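Local structure of peptidoglycan-recognition protein SD (Drosophila melanogaster, 2RKQ) at residues G17-M22 with P83-A88; P3-A8 with N74-E79; W10-P15 with N51-Q56; I31-G36 with G104-R109. The protein binds bacterial peptidoglycan in innate immunity and activates the Toll pathway in response to Gram-positive bacteria. All coordinates share one frame; numbering follows the deposited sequence. Where two conformers were deposited one is given.

Interaction 1. Residues G17-M22 with P83-A88; sequences GAIDSM and PSQRGA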
loop_
_atom_site.group_PDB
_atom_site.type_symbol
_atom_site.label_atom_id
_atom_site.label_comp_id
_atom_site.label_asym_id
_atom_site.label_seq_id
_atom_site.Cartn_x
_atom_site.Cartn_y
_atom_site.Cartn_z
ATOM N N GLY A 17 -14.141 -13.873 0.459
ATOM C CA GLY A 17 -14.777 -13.304 -0.699
ATOM C C GLY A 17 -13.799 -13.409 -1.838
ATOM O O GLY A 17 -12.581 -13.324 -1.646
ATOM N N ALA A 18 -14.350 -13.571 -3.030
ATOM C CA ALA A 18 -13.571 -13.618 -4.246
ATOM C C ALA A 18 -12.931 -12.280 -4.477
ATOM O O ALA A 18 -13.459 -11.231 -4.082
ATOM C CB ALA A 18 -14.471 -13.978 -5.425
ATOM N N ILE A 19 -11.762 -12.327 -5.099
ATOM C CA ILE A 19 -11.113 -11.118 -5.538
ATOM C C ILE A 19 -10.794 -11.289 -7.008
ATOM O O ILE A 19 -10.259 -12.321 -7.404
ATOM C CB ILE A 19 -9.839 -10.843 -4.738
ATOM C CG1 ILE A 19 -10.174 -10.597 -3.264
ATOM C CG2 ILE A 19 -9.150 -9.591 -5.276
ATOM C CD1 ILE A 19 -8.958 -10.669 -2.358
ATOM N N ASP A 20 -11.119 -10.278 -7.805
ATOM C CA ASP A 20 -10.801 -10.316 -9.230
ATOM C C ASP A 20 -9.298 -10.355 -9.468
ATOM O O ASP A 20 -8.532 -9.831 -8.666
ATOM C CB ASP A 20 -11.428 -9.123 -9.944
ATOM C CG ASP A 20 -12.922 -9.315 -10.188
ATOM O OD1 ASP A 20 -13.328 -10.438 -10.566
ATOM O OD2 ASP A 20 -13.678 -8.346 -9.985
ATOM N N SER A 21 -8.875 -10.986 -10.560
ATOM C CA SER A 21 -7.454 -11.081 -10.888
ATOM C C SER A 21 -6.940 -9.849 -11.637
ATOM O O SER A 21 -7.710 -9.099 -12.258
ATOM C CB SER A 21 -7.205 -12.331 -11.730
ATOM O OG SER A 21 -7.884 -12.222 -12.961
ATOM N N MET A 22 -5.631 -9.642 -11.565
ATOM C CA MET A 22 -4.964 -8.621 -12.379
ATOM C C MET A 22 -3.777 -9.252 -13.061
ATOM O O MET A 22 -3.192 -10.191 -12.532
ATOM C CB MET A 22 -4.445 -7.471 -11.530
ATOM C CG MET A 22 -5.496 -6.717 -10.804
ATOM S SD MET A 22 -4.835 -5.144 -10.229
ATOM C CE MET A 22 -3.633 -5.590 -8.986
ATOM N N PRO A 83 -0.067 -9.337 -5.750
ATOM C CA PRO A 83 -0.123 -8.421 -6.877
ATOM C C PRO A 83 -1.013 -8.871 -8.031
ATOM O O PRO A 83 -1.417 -8.023 -8.832
ATOM C CB PRO A 83 1.341 -8.339 -7.328
ATOM C CG PRO A 83 2.110 -8.636 -6.092
ATOM C CD PRO A 83 1.328 -9.699 -5.418
ATOM N N SER A 84 -1.310 -10.171 -8.136
ATOM C CA SER A 84 -2.235 -10.632 -9.180
ATOM C C SER A 84 -3.688 -10.632 -8.729
ATOM O O SER A 84 -4.559 -11.191 -9.404
ATOM C CB SER A 84 -1.888 -12.034 -9.720
ATOM O OG SER A 84 -0.516 -12.335 -9.661
ATOM N N GLN A 85 -3.946 -10.037 -7.566
ATOM C CA GLN A 85 -5.316 -9.847 -7.092
ATOM C C GLN A 85 -5.595 -8.356 -7.083
ATOM O O GLN A 85 -4.837 -7.590 -6.498
ATOM C CB GLN A 85 -5.501 -10.409 -5.667
ATOM C CG GLN A 85 -5.452 -11.924 -5.605
ATOM C CD GLN A 85 -5.483 -12.463 -4.182
ATOM O OE1 GLN A 85 -6.163 -13.468 -3.899
ATOM N NE2 GLN A 85 -4.711 -11.861 -3.295
ATOM N N ARG A 86 -6.700 -7.951 -7.697
ATOM C CA ARG A 86 -7.092 -6.545 -7.688
ATOM C C ARG A 86 -7.174 -6.035 -6.256
ATOM O O ARG A 86 -7.611 -6.758 -5.352
ATOM C CB ARG A 86 -8.443 -6.390 -8.390
ATOM C CG ARG A 86 -8.820 -4.942 -8.621
ATOM C CD ARG A 86 -10.229 -4.846 -9.185
ATOM N NE ARG A 86 -10.274 -5.306 -10.567
ATOM C CZ ARG A 86 -11.347 -5.782 -11.190
ATOM N NH1 ARG A 86 -12.506 -5.919 -10.552
ATOM N NH2 ARG A 86 -11.242 -6.149 -12.458
ATOM N N GLY A 87 -6.705 -4.812 -6.037
ATOM C CA GLY A 87 -6.837 -4.184 -4.732
ATOM C C GLY A 87 -8.217 -3.600 -4.526
ATOM O O GLY A 87 -9.081 -3.682 -5.404
ATOM N N ALA A 88 -8.427 -3.048 -3.336
ATOM C CA ALA A 88 -9.678 -2.376 -2.999
ATOM C C ALA A 88 -9.301 -1.084 -2.307
ATOM O O ALA A 88 -9.276 -0.996 -1.071
ATOM C CB ALA A 88 -10.547 -3.250 -2.094
HETATM O O HOH W 1 -8.522 -6.394 -12.464
#

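Interaction 2. Residues P3-A8 with N74-E79; sequences PIVTRA and NGKVYE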
loop_
_atom_site.group_PDB
_atom_site.type_symbol
_atom_site.label_atom_id
_atom_site.label_comp_id
_atom_site.label_asym_id
_atom_site.label_seq_id
_atom_site.Cartn_x
_atom_site.Cartn_y
_atom_site.Cartn_z
ATOM N N PRO A 3 13.007 -7.187 3.109
ATOM C CA PRO A 3 12.239 -8.303 3.605
ATOM C C PRO A 3 10.756 -7.956 3.644
ATOM O O PRO A 3 10.379 -6.779 3.718
ATOM C CB PRO A 3 12.791 -8.556 5.020
ATOM C CG PRO A 3 13.946 -7.655 5.200
ATOM C CD PRO A 3 13.888 -6.599 4.134
ATOM N N ILE A 4 9.941 -8.990 3.534
ATOM C CA ILE A 4 8.491 -8.834 3.560
ATOM C C ILE A 4 7.987 -9.630 4.754
ATOM O O ILE A 4 8.339 -10.799 4.925
ATOM C CB ILE A 4 7.834 -9.369 2.265
ATOM C CG1 ILE A 4 8.380 -8.660 1.010
ATOM C CG2 ILE A 4 6.281 -9.265 2.335
ATOM C CD1 ILE A 4 8.167 -7.155 1.005
ATOM N N VAL A 5 7.187 -8.988 5.601
ATOM C CA VAL A 5 6.461 -9.716 6.635
ATOM C C VAL A 5 5.259 -10.350 5.957
ATOM O O VAL A 5 4.278 -9.670 5.630
ATOM C CB VAL A 5 6.003 -8.796 7.759
ATOM C CG1 VAL A 5 5.253 -9.601 8.836
ATOM C CG2 VAL A 5 7.189 -8.036 8.373
ATOM N N THR A 6 5.346 -11.649 5.723
ATOM C CA THR A 6 4.305 -12.344 4.993
ATOM C C THR A 6 3.027 -12.396 5.801
ATOM O O THR A 6 3.020 -12.167 7.013
ATOM C CB THR A 6 4.711 -13.768 4.655
ATOM O OG1 THR A 6 4.915 -14.498 5.868
ATOM C CG2 THR A 6 5.978 -13.784 3.795
ATOM N N ARG A 7 1.938 -12.692 5.103
ATOM C CA ARG A 7 0.640 -12.779 5.745
ATOM C C ARG A 7 0.694 -13.676 6.972
ATOM O O ARG A 7 0.163 -13.328 8.018
ATOM C CB ARG A 7 -0.402 -13.300 4.755
ATOM C CG ARG A 7 -0.664 -12.371 3.558
ATOM C CD ARG A 7 -1.721 -12.974 2.652
ATOM N NE ARG A 7 -3.050 -12.933 3.276
ATOM C CZ ARG A 7 -3.955 -11.975 3.042
ATOM N NH1 ARG A 7 -3.683 -10.960 2.232
ATOM N NH2 ARG A 7 -5.148 -12.031 3.629
ATOM N N ALA A 8 1.341 -14.839 6.854
ATOM C CA ALA A 8 1.417 -15.747 8.005
ATOM C C ALA A 8 2.153 -15.109 9.184
ATOM O O ALA A 8 1.788 -15.306 10.354
ATOM C CB ALA A 8 2.083 -17.063 7.613
ATOM N N ASN A 74 7.783 1.206 11.954
ATOM C CA ASN A 74 8.993 0.442 12.272
ATOM C C ASN A 74 9.859 0.141 11.051
ATOM O O ASN A 74 10.895 -0.537 11.158
ATOM C CB ASN A 74 8.614 -0.888 12.929
ATOM C CG ASN A 74 7.753 -1.770 12.022
ATOM O OD1 ASN A 74 7.276 -1.347 10.959
ATOM N ND2 ASN A 74 7.558 -3.025 12.446
ATOM N N GLY A 75 9.404 0.600 9.880
ATOM C CA GLY A 75 10.148 0.397 8.640
ATOM C C GLY A 75 9.922 -0.938 7.960
ATOM O O GLY A 75 10.576 -1.232 6.959
ATOM N N LYS A 76 9.008 -1.744 8.495
ATOM C CA LYS A 76 8.754 -3.074 7.932
ATOM C C LYS A 76 7.655 -3.033 6.894
ATOM O O LYS A 76 6.710 -2.253 7.000
ATOM C CB LYS A 76 8.403 -4.075 9.029
ATOM C CG LYS A 76 9.631 -4.463 9.850
ATOM C CD LYS A 76 9.360 -5.640 10.763
ATOM C CE LYS A 76 10.663 -6.134 11.405
ATOM N NZ LYS A 76 10.436 -7.345 12.204
ATOM N N VAL A 77 7.792 -3.906 5.900
ATOM C CA VAL A 77 6.825 -4.010 4.814
ATOM C C VAL A 77 6.022 -5.274 5.063
ATOM O O VAL A 77 6.594 -6.349 5.216
ATOM C CB VAL A 77 7.501 -4.137 3.453
ATOM C CG1 VAL A 77 6.436 -4.338 2.367
ATOM C CG2 VAL A 77 8.383 -2.909 3.167
ATOM N N TYR A 78 4.700 -5.108 5.155
ATOM C CA TYR A 78 3.770 -6.212 5.406
ATOM C C TYR A 78 3.030 -6.574 4.135
ATOM O O TYR A 78 2.535 -5.710 3.405
ATOM C CB TYR A 78 2.774 -5.832 6.505
ATOM C CG TYR A 78 3.441 -5.558 7.815
ATOM C CD1 TYR A 78 4.037 -4.324 8.061
ATOM C CD2 TYR A 78 3.499 -6.535 8.800
ATOM C CE1 TYR A 78 4.697 -4.065 9.253
ATOM C CE2 TYR A 78 4.162 -6.301 10.010
ATOM C CZ TYR A 78 4.762 -5.057 10.227
ATOM O OH TYR A 78 5.430 -4.808 11.409
ATOM N N GLU A 79 2.942 -7.864 3.884
ATOM C CA GLU A 79 2.241 -8.378 2.721
ATOM C C GLU A 79 0.722 -8.329 2.888
ATOM O O GLU A 79 0.193 -8.771 3.911
ATOM C CB GLU A 79 2.636 -9.830 2.513
ATOM C CG GLU A 79 1.965 -10.459 1.319
ATOM C CD GLU A 79 2.330 -11.920 1.161
ATOM O OE1 GLU A 79 2.636 -12.597 2.175
ATOM O OE2 GLU A 79 2.290 -12.375 0.001
HETATM O O HOH W 2 10.383 -5.086 5.656
#

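Interaction 3. Residues W10-P15 with N51-Q56; sequences WNAKPP and NLQNFQ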
loop_
_atom_site.group_PDB
_atom_site.type_symbol
_atom_site.label_atom_id
_atom_site.label_comp_id
_atom_site.label_asym_id
_atom_site.label_seq_id
_atom_site.Cartn_x
_atom_site.Cartn_y
_atom_site.Cartn_z
ATOM N N TRP A 10 2.263 -12.001 10.078
ATOM C CA TRP A 10 1.420 -11.114 10.851
ATOM C C TRP A 10 0.079 -11.716 11.255
ATOM O O TRP A 10 -0.804 -11.016 11.749
ATOM C CB TRP A 10 1.269 -9.729 10.201
ATOM C CG TRP A 10 0.683 -9.630 8.802
ATOM C CD1 TRP A 10 1.373 -9.614 7.626
ATOM C CD2 TRP A 10 -0.686 -9.355 8.470
ATOM N NE1 TRP A 10 0.509 -9.406 6.565
ATOM C CE2 TRP A 10 -0.761 -9.252 7.057
ATOM C CE3 TRP A 10 -1.868 -9.212 9.225
ATOM C CZ2 TRP A 10 -1.951 -9.006 6.385
ATOM C CZ3 TRP A 10 -3.055 -8.958 8.552
ATOM C CH2 TRP A 10 -3.090 -8.852 7.141
ATOM N N ASN A 11 -0.042 -13.024 11.070
ATOM C CA ASN A 11 -1.227 -13.779 11.471
ATOM C C ASN A 11 -2.485 -13.229 10.818
ATOM O O ASN A 11 -3.527 -13.060 11.461
ATOM C CB ASN A 11 -1.357 -13.833 13.001
ATOM C CG ASN A 11 -2.371 -14.850 13.459
ATOM O OD1 ASN A 11 -2.538 -15.910 12.833
ATOM N ND2 ASN A 11 -3.077 -14.531 14.536
ATOM N N ALA A 12 -2.374 -12.953 9.525
ATOM C CA ALA A 12 -3.509 -12.518 8.729
ATOM C C ALA A 12 -4.619 -13.545 8.727
ATOM O O ALA A 12 -4.353 -14.743 8.820
ATOM C CB ALA A 12 -3.046 -12.284 7.291
ATOM N N LYS A 13 -5.850 -13.080 8.580
ATOM C CA LYS A 13 -6.934 -13.956 8.157
ATOM C C LYS A 13 -6.847 -14.125 6.647
ATOM O O LYS A 13 -6.335 -13.256 5.939
ATOM C CB LYS A 13 -8.280 -13.380 8.573
ATOM C CG LYS A 13 -8.370 -13.254 10.094
ATOM C CD LYS A 13 -9.770 -13.083 10.618
ATOM C CE LYS A 13 -9.748 -13.157 12.160
ATOM N NZ LYS A 13 -9.544 -14.553 12.709
ATOM N N PRO A 14 -7.328 -15.259 6.128
ATOM C CA PRO A 14 -7.408 -15.366 4.672
ATOM C C PRO A 14 -8.537 -14.499 4.150
ATOM O O PRO A 14 -9.409 -14.099 4.924
ATOM C CB PRO A 14 -7.760 -16.841 4.458
ATOM C CG PRO A 14 -8.532 -17.182 5.685
ATOM C CD PRO A 14 -7.834 -16.468 6.804
ATOM N N PRO A 15 -8.515 -14.185 2.842
ATOM C CA PRO A 15 -9.640 -13.460 2.282
ATOM C C PRO A 15 -10.947 -14.202 2.502
ATOM O O PRO A 15 -10.952 -15.421 2.583
ATOM C CB PRO A 15 -9.313 -13.425 0.785
ATOM C CG PRO A 15 -7.850 -13.471 0.742
ATOM C CD PRO A 15 -7.480 -14.448 1.824
ATOM N N ASN A 51 -5.813 -5.250 12.793
ATOM C CA ASN A 51 -6.955 -4.382 13.035
ATOM C C ASN A 51 -7.461 -3.764 11.745
ATOM O O ASN A 51 -8.669 -3.666 11.536
ATOM C CB ASN A 51 -6.628 -3.308 14.072
ATOM C CG ASN A 51 -6.410 -3.887 15.452
ATOM O OD1 ASN A 51 -6.719 -5.046 15.705
ATOM N ND2 ASN A 51 -5.864 -3.076 16.353
ATOM N N LEU A 52 -6.549 -3.367 10.868
ATOM C CA LEU A 52 -6.949 -2.827 9.579
ATOM C C LEU A 52 -7.623 -3.888 8.728
ATOM O O LEU A 52 -8.669 -3.632 8.131
ATOM C CB LEU A 52 -5.771 -2.227 8.818
ATOM C CG LEU A 52 -6.187 -1.537 7.519
ATOM C CD1 LEU A 52 -7.191 -0.393 7.750
ATOM C CD2 LEU A 52 -4.955 -1.040 6.793
ATOM N N GLN A 53 -7.025 -5.070 8.640
ATOM C CA GLN A 53 -7.672 -6.124 7.886
ATOM C C GLN A 53 -9.062 -6.375 8.418
ATOM O O GLN A 53 -9.997 -6.470 7.635
ATOM C CB GLN A 53 -6.863 -7.412 7.946
ATOM C CG GLN A 53 -7.507 -8.503 7.122
ATOM C CD GLN A 53 -6.800 -9.828 7.187
ATOM O OE1 GLN A 53 -6.332 -10.255 8.250
ATOM N NE2 GLN A 53 -6.731 -10.507 6.046
ATOM N N ASN A 54 -9.183 -6.508 9.736
ATOM C CA ASN A 54 -10.477 -6.824 10.344
ATOM C C ASN A 54 -11.489 -5.706 10.105
ATOM O O ASN A 54 -12.663 -5.981 9.831
ATOM C CB ASN A 54 -10.352 -7.057 11.851
ATOM C CG ASN A 54 -9.542 -8.299 12.228
ATOM O OD1 ASN A 54 -9.141 -8.434 13.393
ATOM N ND2 ASN A 54 -9.294 -9.195 11.284
ATOM N N PHE A 55 -11.057 -4.454 10.211
ATOM C CA PHE A 55 -11.948 -3.327 9.945
ATOM C C PHE A 55 -12.417 -3.329 8.496
ATOM O O PHE A 55 -13.608 -3.194 8.211
ATOM C CB PHE A 55 -11.267 -1.990 10.245
ATOM C CG PHE A 55 -12.121 -0.791 9.918
ATOM C CD1 PHE A 55 -11.969 -0.117 8.705
ATOM C CD2 PHE A 55 -13.082 -0.343 10.825
ATOM C CE1 PHE A 55 -12.764 0.988 8.396
ATOM C CE2 PHE A 55 -13.882 0.766 10.522
ATOM C CZ PHE A 55 -13.716 1.429 9.303
ATOM N N GLN A 56 -11.482 -3.468 7.565
ATOM C CA GLN A 56 -11.851 -3.428 6.156
ATOM C C GLN A 56 -12.737 -4.604 5.755
ATOM O O GLN A 56 -13.669 -4.452 4.955
ATOM C CB GLN A 56 -10.601 -3.378 5.284
ATOM C CG GLN A 56 -9.834 -2.085 5.496
ATOM C CD GLN A 56 -8.876 -1.797 4.378
ATOM O OE1 GLN A 56 -8.905 -0.711 3.776
ATOM N NE2 GLN A 56 -8.066 -2.766 4.049
#

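Interaction 4. Residues I31-G36 with G104-R109; sequences IAHTAG and GNFEER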
loop_
_atom_site.group_PDB
_atom_site.type_symbol
_atom_site.label_atom_id
_atom_site.label_comp_id
_atom_site.label_asym_id
_atom_site.label_seq_id
_atom_site.Cartn_x
_atom_site.Cartn_y
_atom_site.Cartn_z
ATOM N N ILE A 31 0.323 5.110 -3.935
ATOM C CA ILE A 31 0.728 5.290 -2.555
ATOM C C ILE A 31 -0.409 5.894 -1.740
ATOM O O ILE A 31 -0.931 6.975 -2.059
ATOM C CB ILE A 31 1.965 6.199 -2.443
ATOM C CG1 ILE A 31 3.099 5.704 -3.358
ATOM C CG2 ILE A 31 2.434 6.297 -0.982
ATOM C CD1 ILE A 31 3.554 4.265 -3.077
ATOM N N ALA A 32 -0.762 5.184 -0.673
ATOM C CA ALA A 32 -1.809 5.585 0.257
ATOM C C ALA A 32 -1.275 5.713 1.673
ATOM O O ALA A 32 -0.152 5.313 1.965
ATOM C CB ALA A 32 -2.944 4.557 0.224
ATOM N N HIS A 33 -2.067 6.338 2.541
ATOM C CA HIS A 33 -1.895 6.138 3.976
ATOM C C HIS A 33 -3.156 5.498 4.526
ATOM O O HIS A 33 -4.213 5.526 3.884
ATOM C CB HIS A 33 -1.464 7.417 4.728
ATOM C CG HIS A 33 -2.519 8.477 4.913
ATOM N ND1 HIS A 33 -3.765 8.475 4.321
ATOM C CD2 HIS A 33 -2.449 9.625 5.632
ATOM C CE1 HIS A 33 -4.428 9.565 4.698
ATOM N NE2 HIS A 33 -3.646 10.277 5.483
ATOM N N THR A 34 -3.027 4.896 5.697
ATOM C CA THR A 34 -4.194 4.245 6.303
ATOM C C THR A 34 -5.068 5.252 7.020
ATOM O O THR A 34 -6.249 4.974 7.284
ATOM C CB THR A 34 -3.790 3.143 7.278
ATOM O OG1 THR A 34 -2.988 3.701 8.322
ATOM C CG2 THR A 34 -3.007 2.082 6.562
ATOM N N ALA A 35 -4.466 6.402 7.341
ATOM C CA ALA A 35 -5.119 7.568 7.954
ATOM C C ALA A 35 -5.369 7.420 9.443
ATOM O O ALA A 35 -5.870 8.348 10.086
ATOM C CB ALA A 35 -6.410 7.954 7.208
ATOM N N GLY A 36 -5.002 6.269 9.993
ATOM C CA GLY A 36 -5.231 6.000 11.417
ATOM C C GLY A 36 -3.988 6.250 12.238
ATOM O O GLY A 36 -3.138 7.075 11.880
ATOM N N GLY A 104 -0.446 4.838 9.216
ATOM C CA GLY A 104 -0.426 6.124 9.911
ATOM C C GLY A 104 -1.145 7.209 9.147
ATOM O O GLY A 104 -1.796 6.942 8.137
ATOM N N ASN A 105 -1.013 8.444 9.635
ATOM C CA ASN A 105 -1.646 9.582 9.011
ATOM C C ASN A 105 -0.581 10.613 8.706
ATOM O O ASN A 105 0.059 11.162 9.613
ATOM C CB ASN A 105 -2.741 10.182 9.893
ATOM C CG ASN A 105 -3.555 11.223 9.154
ATOM O OD1 ASN A 105 -3.008 12.180 8.599
ATOM N ND2 ASN A 105 -4.857 11.016 9.100
ATOM N N PHE A 106 -0.393 10.869 7.420
ATOM C CA PHE A 106 0.726 11.693 6.981
ATOM C C PHE A 106 0.274 12.966 6.302
ATOM O O PHE A 106 0.920 13.475 5.388
ATOM C CB PHE A 106 1.676 10.817 6.160
ATOM C CG PHE A 106 2.111 9.624 6.923
ATOM C CD1 PHE A 106 1.595 8.357 6.651
ATOM C CD2 PHE A 106 2.933 9.787 8.025
ATOM C CE1 PHE A 106 1.965 7.275 7.436
ATOM C CE2 PHE A 106 3.303 8.725 8.809
ATOM C CZ PHE A 106 2.817 7.458 8.522
ATOM N N GLU A 107 -0.843 13.494 6.806
ATOM C CA GLU A 107 -1.328 14.789 6.361
ATOM C C GLU A 107 -0.336 15.864 6.773
ATOM O O GLU A 107 -0.022 16.761 5.987
ATOM C CB GLU A 107 -2.692 15.096 6.977
ATOM C CG GLU A 107 -3.856 14.478 6.243
ATOM C CD GLU A 107 -4.316 15.314 5.043
ATOM O OE1 GLU A 107 -5.490 15.745 5.058
ATOM O OE2 GLU A 107 -3.523 15.569 4.108
ATOM N N GLU A 108 0.171 15.771 7.998
ATOM C CA GLU A 108 0.938 16.902 8.523
ATOM C C GLU A 108 2.386 16.647 8.804
ATOM O O GLU A 108 3.161 17.593 8.923
ATOM C CB GLU A 108 0.240 17.471 9.737
ATOM C CG GLU A 108 -0.971 18.228 9.269
ATOM C CD GLU A 108 -1.879 18.576 10.370
ATOM O OE1 GLU A 108 -1.361 18.865 11.465
ATOM O OE2 GLU A 108 -3.111 18.565 10.138
ATOM N N ARG A 109 2.752 15.376 8.915
ATOM C CA ARG A 109 4.144 15.017 9.021
ATOM C C ARG A 109 4.404 13.836 8.102
ATOM O O ARG A 109 3.482 13.057 7.812
ATOM C CB ARG A 109 4.504 14.680 10.470
ATOM C CG ARG A 109 3.955 13.372 10.981
ATOM C CD ARG A 109 4.341 13.136 12.451
ATOM N NE ARG A 109 5.774 12.903 12.644
ATOM C CZ ARG A 109 6.392 12.957 13.821
ATOM N NH1 ARG A 109 5.705 13.243 14.929
ATOM N NH2 ARG A 109 7.699 12.732 13.896
HETATM O O HOH W 3 -1.056 8.894 12.845
#

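Interaction 1. Residues G17-M22 with P83-A88
Ser21 and Gln85 form an isolated beta bridge, a minimal piece of antiparallel pairing between two loops that otherwise have no regular structure. It ties the connection between strands 4-5 and 26-33 to the one between strands 77-79 and 97-102 in this amidase-type fold.

Backbone hydrogen bonds flank the bridged pair. Arg86 N donates to Asp20 O at 2.8 Å, and Met22 N donates to Ser84 O at 2.9 Å.

The charged contact lies beside them. Asp20 and Arg86 run side by side in the same direction, and OD2 of Asp20 makes a salt bridge to NH1 of Arg86 at 2.8 Å. The carboxylate and guanidinium planes are turned 60° apart, so the two groups do not meet as a flat, two-bonded pair; instead Asp20 CB sits over one guanidinium face, near its rim. The arginine chain bends at chi3 (-72°), which leaves the guanidinium alongside Asp20. NH2 of Arg86 donates to a water that in turn donates to Ser21 O. A leucine in place of Arg86 would probably leave the Asp20 carboxylate without its charged mate and Ser21 O without its water link to the other loop.

Van der Waals packing completes the joint. Met22 lays CG against Arg86 CA at 3.5 Å and, bent at chi3, brings its methyl CE within 3.3 Å of Pro83 O. On the Ile19 side, the CG2 branch touches Arg86 O at 3.2 Å, a carbonyl oxygen whose hydrogen bond comes from Arg81 NH1.

Interaction 2. Residues P3-A8 with N74-E79
Val5 hangs its backbone between Val77 and Glu79: its N donates to Val77 O at 2.7 Å and its O accepts from Glu79 N at 2.8 Å, the alternation of a parallel pair with Tyr78 opposite.

Glu79 can be followed outward. Its CB packs on Ile4 CG2 at 3.7 Å, and CG, anti to the backbone N (chi1 -180°), carries the extended chain along to Arg7 CG. CD lies 3.9 Å from that same Arg7 CG, and OE1 accepts from Arg7 N at 3.0 Å on the anti side of the carboxylate. The guanidinium of Arg7 goes instead to Asp64.

On the Tyr78 face, Val5 and the tyrosine point the same way, with CG2 of Val5 over the ring (CH-pi, 4.2 Å to the centroid). Asn74 ND2 holds the phenol oxygen at 3.0 Å. Replacing Tyr78 by an alanine would probably open a gap beside Val5 and cost Asn74 that anchor.

Ile4 and Val77 share the other face, under helix 113-128, whereas Tyr78 touches helix 42-58. A mixed sheet with helices on both faces, here edged by strand 4-5, is the framework of the PGRP (amidase 2) fold.

Interaction 3. Residues W10-P15 with N51-Q56
The indole of Trp10 and the side-chain amide of Gln53 are the flat groups here, their planes 55° apart. Ala12 CB lies 3.4 Å above one face of the indole, offset toward its rim, while Gln53 OE1 approaches the six-membered ring obliquely, 3.5 Å from CZ3.

The amide's polar edge is spent on the loop backbone. OE1 accepts from Lys13 N at 2.9 Å, and NE2 donates to Lys13 O at 2.8 Å, so one side chain grips both backbone polar atoms of a single residue, much as a neighbouring strand would. Both donors are somewhat tilted from the carbonyl planes they approach. The pair of hydrogen bonds fixes the rotation of the amide and tells its oxygen from its nitrogen. The reach depends on Gln53 being fully extended, with CG anti to the backbone N (chi1 -178°), so that it stands straight off the helix. Lys13 adds a looser touch, its CD passing 4.0 Å from Asn54 ND2.

Gln53 NE2 also donates to Asp64, and Lys13 O also accepts from Arg7. The contact thus pins the loop after strand 4-5 to helix 42-58, whose Ser46 and Met49 pack on Trp10, while the indole N-H bonds to Glu79 O at the end of strand 77-79.

Interaction 4. Residues I31-G36 with G104-R109
His33 and Phe106 meet at the tight end of this contact, where strand 26-33 runs out. His33 CB lies at the phenyl edge, 3.7 Å from CD1, and Phe106 N at the imidazole edge, in its plane, 3.0 Å from CD2. Ala35 CA covers the centre of one imidazole face. A side chain at Gly104 would run into the Phe106 ring, and the backbone angles also favour glycine. Gly104 N donates almost straight to Thr34 OG1 at 2.9 Å, and Gly104 O accepts from Ala35 N at 2.8 Å.

Toward Ala35 and Gly36, both exposed, the contact thins. Asn105 ND2 reaches Ala35 O at 3.0 Å, while OD1 takes Glu107 N in an Asx turn, so both ends of the amide are held. A water donates to Gly36 O and accepts weakly from Asn105 N.

The Glu107 carboxylate is held by a salt bridge to Lys148 and a hydrogen bond from Glu152 N. His33 ND1 is hydrogen-bonded, but NE2 is buried without a partner in the model. In catalytic relatives the equivalent histidine binds zinc; here none is bound, and Ser149, whose hydroxyl bonds His33 N, probably replaces a zinc-ligating cysteine, consistent with recognition rather than cleavage of peptidoglycan.

Along the chain the first segments of interactions 2, 3, 1 and 4 follow in that order, and the partners come back later, so most of the loops cross. Only interaction 3 lies wholly within the span of interaction 2; these two, 13 Å apart between centres, also touch, through Arg7 with Lys13 and Trp10 with Glu79. Interactions 2 and 4 reach the same mixed sheet, at its edge strand 4-5 and at strand 26-33, with centres 18 Å apart. Interaction 3 meets interaction 4 where Leu52 of helix 42-58 packs on Thr34. The centres of interactions 1 and 4 are about 23 Å apart, on opposite sides of the chain's centre. Interactions 1 to 3 fasten the first 22 residues to later parts of the fold.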